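Long-range contacts in antifungal protein GAFP-1 (Gastrodia elata, PDB 1XD5), which probably binds mannose as a monomeric monocot lectin of the bulb type and acts as an antifungal protein: residues Leu10-Ser15 with Ile25-Asn30; Ser50-Lys55 with Ile64-Arg69. All blocks are in the same frame, centred on the assembly; numbering follows the deposited sequence.

Interaction 1: residues Leu10-Ser15 with Ile25-Asn30; sequences LDTGGS and IQNDCN
The type II beta turn D11-G14 meets I25, the last residue of strand 21-25, through two backbone hydrogen bonds. G13 N donates to I25 O at 2.8 Å, and I25 N donates to G14 O at 3.2 Å. The turn itself is closed by G14 N to D11 O. I25 CG2 fits against it, 3.6 Å from D11 O and 4.0 Å from L10 CB. With CG1 anti to the backbone N (chi1 176°), the CG1-CD1 arm of I25 leads toward C52, while CG2 and CB face L54. In the bulb-type lectin fold, the beta-prism II, this loop carries the chain from strand 8-10 of one sheet into strand 15-18 of the next, beside I25. Past I25 a type I turn, Q26-C29, reverses the chain. D28 OD1 steadies it from within, accepting Q26 NE2 (3.0 Å) and N30 N (3.0 Å) from opposite faces of its carboxylate; the second bond makes an Asx turn. Q26 OE1 is hydrogen-bonded to Y34 OH. Farther out, toward the surface, T12 CG2 lies 3.4 Å from N27 ND2 with the two side chains slanted across each other, while T12 OG1 hydrogen-bonds C52 O.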
ATOM      1  N   LEU A  10       2.668   7.981  -1.246  1.00 13.02           N
ATOM      2  CA  LEU A  10       1.781   8.302  -2.345  1.00 13.25           C
ATOM      3  C   LEU A  10       0.894   9.430  -1.860  1.00 13.32           C
ATOM      4  O   LEU A  10       0.330   9.352  -0.769  1.00 12.54           O
ATOM      5  CB  LEU A  10       0.946   7.096  -2.769  1.00 13.00           C
ATOM      6  CG  LEU A  10       1.676   5.881  -3.351  1.00 13.73           C
ATOM      7  CD1 LEU A  10       0.701   4.719  -3.491  1.00 14.94           C
ATOM      8  CD2 LEU A  10       2.344   6.190  -4.691  1.00 13.82           C
ATOM      9  N   ASP A  11       0.783  10.481  -2.664  1.00 13.33           N
ATOM     10  CA  ASP A  11      -0.139  11.563  -2.358  1.00 14.42           C
ATOM     11  C   ASP A  11      -1.551  11.079  -2.652  1.00 13.70           C
ATOM     12  O   ASP A  11      -1.744   9.990  -3.202  1.00 12.88           O
ATOM     13  CB  ASP A  11       0.183  12.816  -3.181  1.00 15.58           C
ATOM     14  CG  ASP A  11       1.571  13.365  -2.894  1.00 20.38           C
ATOM     15  OD1 ASP A  11       2.000  13.364  -1.709  1.00 24.48           O
ATOM     16  OD2 ASP A  11       2.317  13.818  -3.798  1.00 25.67           O
ATOM     17  N   THR A  12      -2.537  11.884  -2.272  1.00 13.02           N
ATOM     18  CA  THR A  12      -3.934  11.529  -2.482  1.00 12.51           C
ATOM     19  C   THR A  12      -4.220  11.201  -3.940  1.00 12.18           C
ATOM     20  O   THR A  12      -3.882  11.973  -4.823  1.00 12.14           O
ATOM     21  CB  THR A  12      -4.826  12.682  -2.035  1.00 12.70           C
ATOM     22  OG1 THR A  12      -4.509  13.012  -0.683  1.00 11.96           O
ATOM     23  CG2 THR A  12      -6.288  12.227  -1.990  1.00 13.27           C
ATOM     24  N   GLY A  13      -4.847  10.051  -4.175  1.00 11.84           N
ATOM     25  CA  GLY A  13      -5.177   9.606  -5.519  1.00 11.32           C
ATOM     26  C   GLY A  13      -3.994   8.951  -6.208  1.00 11.11           C
ATOM     27  O   GLY A  13      -4.129   8.435  -7.316  1.00 11.27           O
ATOM     28  N   GLY A  14      -2.838   8.981  -5.549  1.00 10.31           N
ATOM     29  CA  GLY A  14      -1.641   8.330  -6.037  1.00 10.01           C
ATOM     30  C   GLY A  14      -1.775   6.825  -5.983  1.00  9.47           C
ATOM     31  O   GLY A  14      -2.570   6.304  -5.214  1.00  9.72           O
ATOM     32  N   SER A  15      -0.996   6.127  -6.800  1.00  8.92           N
ATOM     33  CA  SER A  15      -1.177   4.697  -6.940  1.00  8.86           C
ATOM     34  C   SER A  15       0.060   3.955  -7.397  1.00  8.60           C
ATOM     35  O   SER A  15       1.014   4.536  -7.943  1.00  8.80           O
ATOM     36  CB  SER A  15      -2.329   4.407  -7.918  1.00  8.65           C
ATOM     37  OG  SER A  15      -2.000   4.901  -9.211  1.00  8.74           O
ATOM     38  N   ILE A  25      -4.513   4.930  -3.059  1.00  8.61           N
ATOM     39  CA  ILE A  25      -5.031   5.595  -1.865  1.00  8.69           C
ATOM     40  C   ILE A  25      -6.001   6.691  -2.313  1.00  9.01           C
ATOM     41  O   ILE A  25      -5.621   7.667  -2.964  1.00  8.98           O
ATOM     42  CB  ILE A  25      -3.891   6.108  -0.943  1.00  8.56           C
ATOM     43  CG1 ILE A  25      -4.451   6.884   0.260  1.00  8.84           C
ATOM     44  CG2 ILE A  25      -2.866   6.954  -1.715  1.00  9.45           C
ATOM     45  CD1 ILE A  25      -5.282   6.026   1.233  1.00  8.96           C
ATOM     46  N   GLN A  26      -7.270   6.502  -1.988  1.00  8.75           N
ATOM     47  CA  GLN A  26      -8.312   7.349  -2.535  1.00  9.20           C
ATOM     48  C   GLN A  26      -8.555   8.583  -1.699  1.00  9.33           C
ATOM     49  O   GLN A  26      -8.177   8.639  -0.525  1.00  8.73           O
ATOM     50  CB  GLN A  26      -9.610   6.554  -2.705  1.00  8.80           C
ATOM     51  CG  GLN A  26      -9.461   5.394  -3.680  1.00  9.49           C
ATOM     52  CD  GLN A  26     -10.733   4.578  -3.864  1.00 10.64           C
ATOM     53  OE1 GLN A  26     -10.869   3.885  -4.868  1.00  9.56           O
ATOM     54  NE2 GLN A  26     -11.662   4.657  -2.901  1.00  8.90           N
ATOM     55  N   ASN A  27      -9.196   9.569  -2.321  1.00  9.42           N
ATOM     56  CA  ASN A  27      -9.625  10.772  -1.628  1.00 10.45           C
ATOM     57  C   ASN A  27     -10.596  10.492  -0.476  1.00 10.06           C
ATOM     58  O   ASN A  27     -10.697  11.293   0.452  1.00  9.69           O
ATOM     59  CB  ASN A  27     -10.222  11.789  -2.615  1.00 10.67           C
ATOM     60  CG  ASN A  27     -10.380  13.188  -2.004  1.00 12.66           C
ATOM     61  OD1 ASN A  27     -11.450  13.788  -2.084  1.00 17.62           O
ATOM     62  ND2 ASN A  27      -9.334  13.692  -1.384  1.00 11.72           N
ATOM     63  N   ASP A  28     -11.309   9.368  -0.539  1.00  9.93           N
ATOM     64  CA  ASP A  28     -12.198   8.994   0.564  1.00  9.82           C
ATOM     65  C   ASP A  28     -11.450   8.255   1.687  1.00  9.93           C
ATOM     66  O   ASP A  28     -12.073   7.783   2.646  1.00  8.96           O
ATOM     67  CB  ASP A  28     -13.401   8.181   0.066  1.00 10.06           C
ATOM     68  CG  ASP A  28     -13.028   6.774  -0.396  1.00 10.14           C
ATOM     69  OD1 ASP A  28     -11.826   6.437  -0.474  1.00  8.28           O
ATOM     70  OD2 ASP A  28     -13.895   5.936  -0.729  1.00  9.89           O
ATOM     71  N   CYS A  29     -10.122   8.172   1.553  1.00  9.67           N
ATOM     72  CA  CYS A  29      -9.223   7.513   2.518  1.00 10.49           C
ATOM     73  C   CYS A  29      -9.264   5.983   2.533  1.00  9.80           C
ATOM     74  O   CYS A  29      -8.663   5.346   3.408  1.00  9.69           O
ATOM     75  CB  CYS A  29      -9.388   8.084   3.940  1.00 11.29           C
ATOM     76  SG  CYS A  29      -8.668   9.736   4.084  1.00 17.93           S
ATOM     77  N   ASN A  30      -9.957   5.393   1.560  1.00  8.94           N
ATOM     78  CA  ASN A  30      -9.921   3.950   1.373  1.00  8.68           C
ATOM     79  C   ASN A  30      -8.683   3.594   0.578  1.00  8.84           C
ATOM     80  O   ASN A  30      -8.369   4.256  -0.414  1.00  9.68           O
ATOM     81  CB  ASN A  30     -11.168   3.477   0.615  1.00  8.40           C
ATOM     82  CG  ASN A  30     -11.629   2.085   1.027  1.00  8.63           C
ATOM     83  OD1 ASN A  30     -12.615   1.558   0.476  1.00 11.06           O
ATOM     84  ND2 ASN A  30     -10.951   1.488   1.987  1.00  5.60           N
TER

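Interaction 2: residues Ser50-Lys55 with Ile64-Arg69; sequences SGCVLK and IYSGSR
K55 NZ sits over one face of the Y65 ring, displaced toward its rim: 4.5 Å from the ring centroid and 21° off the normal, a cation-pi contact. The lysine passes the ring roughly at right angles, its extended chain bringing CD to 3.6 Å from Y65 CD2, while Y65 OH bonds to Q57 OE1. In the other flat group, S66 O lies 3.3 Å above the plane of the R69 guanidinium, offset toward its rim, and a water in plane at the edge links R69 NH2 to S50 N by weak bonds. Between these groups strands 52-55 and 64-66 run antiparallel, at 144° between their directions. V53 and Y65 are the hydrogen-bonded pair, joined by V53 N to Y65 O at 2.8 Å and by Y65 N to V53 O at 3.0 Å, and V53 CG2 packs on Y65 CB on the same sheet face. C52, L54 and I64 point to the other face, where I64 CG2 touches C52 SG at 3.7 Å and I64 CG1 touches L54 CD1 at 3.8 Å; I25 of strand 21-25 packs against all three. At the end of strand 64-66, S66 OG lies anti to its own backbone N (chi1 177°), a torsion that lets it donate to S50 O at 2.8 Å. A second water spans G51 O and G67 N at the type II' turn S66-R69. The buried S66 hydroxyl is thus satisfied by a backbone carbonyl, and the lysine charge is probably stabilised in part by the tyrosine pi face.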
ATOM      1  N   SER A  50     -10.497  12.603   4.834  1.00 17.79           N
ATOM      2  CA  SER A  50     -10.285  12.817   3.410  1.00 18.30           C
ATOM      3  C   SER A  50      -8.865  13.339   3.160  1.00 17.86           C
ATOM      4  O   SER A  50      -8.154  13.711   4.096  1.00 17.93           O
ATOM      5  CB  SER A  50     -11.339  13.768   2.834  1.00 18.72           C
ATOM      6  OG  SER A  50     -11.161  15.071   3.349  1.00 21.44           O
ATOM      7  N   GLY A  51      -8.450  13.333   1.897  1.00 17.51           N
ATOM      8  CA  GLY A  51      -7.141  13.843   1.536  1.00 16.74           C
ATOM      9  C   GLY A  51      -6.025  13.004   2.125  1.00 15.85           C
ATOM     10  O   GLY A  51      -5.005  13.544   2.549  1.00 15.82           O
ATOM     11  N   CYS A  52      -6.219  11.686   2.145  1.00 14.56           N
ATOM     12  CA  CYS A  52      -5.239  10.781   2.735  1.00 14.39           C
ATOM     13  C   CYS A  52      -4.026  10.554   1.866  1.00 13.48           C
ATOM     14  O   CYS A  52      -4.085  10.683   0.650  1.00 12.94           O
ATOM     15  CB  CYS A  52      -5.859   9.429   3.070  1.00 14.36           C
ATOM     16  SG  CYS A  52      -6.779   9.506   4.611  1.00 16.32           S
ATOM     17  N   VAL A  53      -2.933  10.191   2.518  1.00 13.18           N
ATOM     18  CA  VAL A  53      -1.704   9.808   1.838  1.00 12.38           C
ATOM     19  C   VAL A  53      -1.276   8.440   2.366  1.00 12.14           C
ATOM     20  O   VAL A  53      -1.720   8.014   3.437  1.00 11.78           O
ATOM     21  CB  VAL A  53      -0.604  10.889   2.020  1.00 12.61           C
ATOM     22  CG1 VAL A  53      -1.103  12.243   1.508  1.00 13.12           C
ATOM     23  CG2 VAL A  53      -0.178  11.006   3.478  1.00 12.36           C
ATOM     24  N   LEU A  54      -0.440   7.745   1.607  1.00 11.24           N
ATOM     25  CA  LEU A  54       0.010   6.429   1.988  1.00 11.11           C
ATOM     26  C   LEU A  54       1.524   6.494   2.147  1.00 11.42           C
ATOM     27  O   LEU A  54       2.227   6.830   1.199  1.00 10.19           O
ATOM     28  CB  LEU A  54      -0.377   5.391   0.922  1.00 10.83           C
ATOM     29  CG  LEU A  54       0.028   3.938   1.221  1.00 11.41           C
ATOM     30  CD1 LEU A  54      -0.721   3.407   2.438  1.00  8.35           C
ATOM     31  CD2 LEU A  54      -0.189   3.017   0.004  1.00  9.00           C
ATOM     32  N   LYS A  55       2.006   6.196   3.348  1.00 11.24           N
ATOM     33  CA  LYS A  55       3.430   6.307   3.647  1.00 12.40           C
ATOM     34  C   LYS A  55       4.040   4.934   3.874  1.00 11.69           C
ATOM     35  O   LYS A  55       3.604   4.205   4.753  1.00 11.00           O
ATOM     36  CB  LYS A  55       3.649   7.172   4.898  1.00 13.07           C
ATOM     37  CG  LYS A  55       3.231   8.631   4.751  1.00 16.86           C
ATOM     38  CD  LYS A  55       3.858   9.497   5.857  1.00 21.88           C
ATOM     39  CE  LYS A  55       3.359  10.940   5.794  1.00 25.01           C
ATOM     40  NZ  LYS A  55       3.665  11.707   7.043  1.00 28.23           N
ATOM     41  N   ILE A  64      -1.610   4.831   6.526  1.00 10.32           N
ATOM     42  CA  ILE A  64      -2.432   5.852   5.904  1.00 10.38           C
ATOM     43  C   ILE A  64      -2.519   7.030   6.866  1.00 11.12           C
ATOM     44  O   ILE A  64      -2.878   6.852   8.033  1.00 10.30           O
ATOM     45  CB  ILE A  64      -3.850   5.303   5.596  1.00  9.72           C
ATOM     46  CG1 ILE A  64      -3.782   4.128   4.613  1.00  9.09           C
ATOM     47  CG2 ILE A  64      -4.763   6.431   5.075  1.00 10.43           C
ATOM     48  CD1 ILE A  64      -5.145   3.480   4.345  1.00  7.73           C
ATOM     49  N   TYR A  65      -2.201   8.223   6.368  1.00 12.25           N
ATOM     50  CA  TYR A  65      -2.329   9.454   7.152  1.00 14.37           C
ATOM     51  C   TYR A  65      -3.265  10.424   6.468  1.00 14.89           C
ATOM     52  O   TYR A  65      -3.329  10.466   5.244  1.00 14.81           O
ATOM     53  CB  TYR A  65      -0.975  10.164   7.309  1.00 14.86           C
ATOM     54  CG  TYR A  65      -0.003   9.486   8.238  1.00 16.27           C
ATOM     55  CD1 TYR A  65      -0.022   9.731   9.611  1.00 18.40           C
ATOM     56  CD2 TYR A  65       0.950   8.608   7.736  1.00 18.28           C
ATOM     57  CE1 TYR A  65       0.889   9.097  10.464  1.00 20.21           C
ATOM     58  CE2 TYR A  65       1.859   7.985   8.567  1.00 20.08           C
ATOM     59  CZ  TYR A  65       1.821   8.217   9.925  1.00 20.66           C
ATOM     60  OH  TYR A  65       2.744   7.569  10.719  1.00 23.41           O
ATOM     61  N   SER A  66      -3.979  11.214   7.264  1.00 16.39           N
ATOM     62  CA  SER A  66      -4.675  12.390   6.750  1.00 17.76           C
ATOM     63  C   SER A  66      -4.048  13.552   7.497  1.00 18.70           C
ATOM     64  O   SER A  66      -4.266  13.713   8.697  1.00 18.73           O
ATOM     65  CB  SER A  66      -6.180  12.314   7.005  1.00 18.24           C
ATOM     66  OG  SER A  66      -6.832  13.500   6.556  1.00 19.35           O
ATOM     67  N   GLY A  67      -3.223  14.331   6.804  1.00 19.82           N
ATOM     68  CA  GLY A  67      -2.384  15.307   7.483  1.00 21.23           C
ATOM     69  C   GLY A  67      -1.520  14.583   8.496  1.00 22.11           C
ATOM     70  O   GLY A  67      -0.812  13.636   8.142  1.00 22.58           O
ATOM     71  N   SER A  68      -1.601  14.990   9.762  1.00 22.83           N
ATOM     72  CA  SER A  68      -0.805  14.359  10.820  1.00 23.45           C
ATOM     73  C   SER A  68      -1.511  13.187  11.526  1.00 23.17           C
ATOM     74  O   SER A  68      -0.898  12.476  12.325  1.00 23.75           O
ATOM     75  CB  SER A  68      -0.362  15.405  11.855  1.00 23.88           C
ATOM     76  OG  SER A  68      -1.490  15.944  12.535  1.00 26.12           O
ATOM     77  N   ARG A  69      -2.788  12.981  11.226  1.00 22.89           N
ATOM     78  CA  ARG A  69      -3.571  11.927  11.883  1.00 22.09           C
ATOM     79  C   ARG A  69      -3.371  10.570  11.213  1.00 20.34           C
ATOM     80  O   ARG A  69      -3.537  10.458  10.002  1.00 19.65           O
ATOM     81  CB  ARG A  69      -5.056  12.283  11.860  1.00 22.71           C
ATOM     82  CG  ARG A  69      -5.410  13.589  12.582  1.00 26.22           C
ATOM     83  CD  ARG A  69      -5.820  14.724  11.652  1.00 30.72           C
ATOM     84  NE  ARG A  69      -6.980  14.379  10.834  1.00 33.59           N
ATOM     85  CZ  ARG A  69      -7.440  15.111   9.827  1.00 35.78           C
ATOM     86  NH1 ARG A  69      -6.843  16.252   9.493  1.00 37.71           N
ATOM     87  NH2 ARG A  69      -8.503  14.702   9.144  1.00 36.87           N
TER
HETATM   88  O   HOH W   1     -10.507  14.932   7.222  1.00 32.47           O
HETATM   89  O   HOH W   2      -2.637  14.031   4.048  1.00 31.17           O

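Interaction 1 closes before interaction 2 opens along the chain, and their centres lie about 8 Å apart on the same side of the molecule's centre. Each belongs mainly to a different four-stranded antiparallel sheet: I25 ends a strand of the sheet 15-18, 21-25, 31-35, 38-42, whereas 50-55 and 64-69 contribute to strands 52-56 and 62-66 of the sheet 8-10, 52-56, 62-66, 69-73. Strand 8-10, which ends at L10, borders 52-56 in the latter, so the loop of interaction 1 bridges both sheets. A disulfide, C29 SG and C52 SG 2.0 Å apart, joins the two contacts covalently, tying the loop between strands 21-25 and 31-35 to segment 50-55 of the neighbouring sheet.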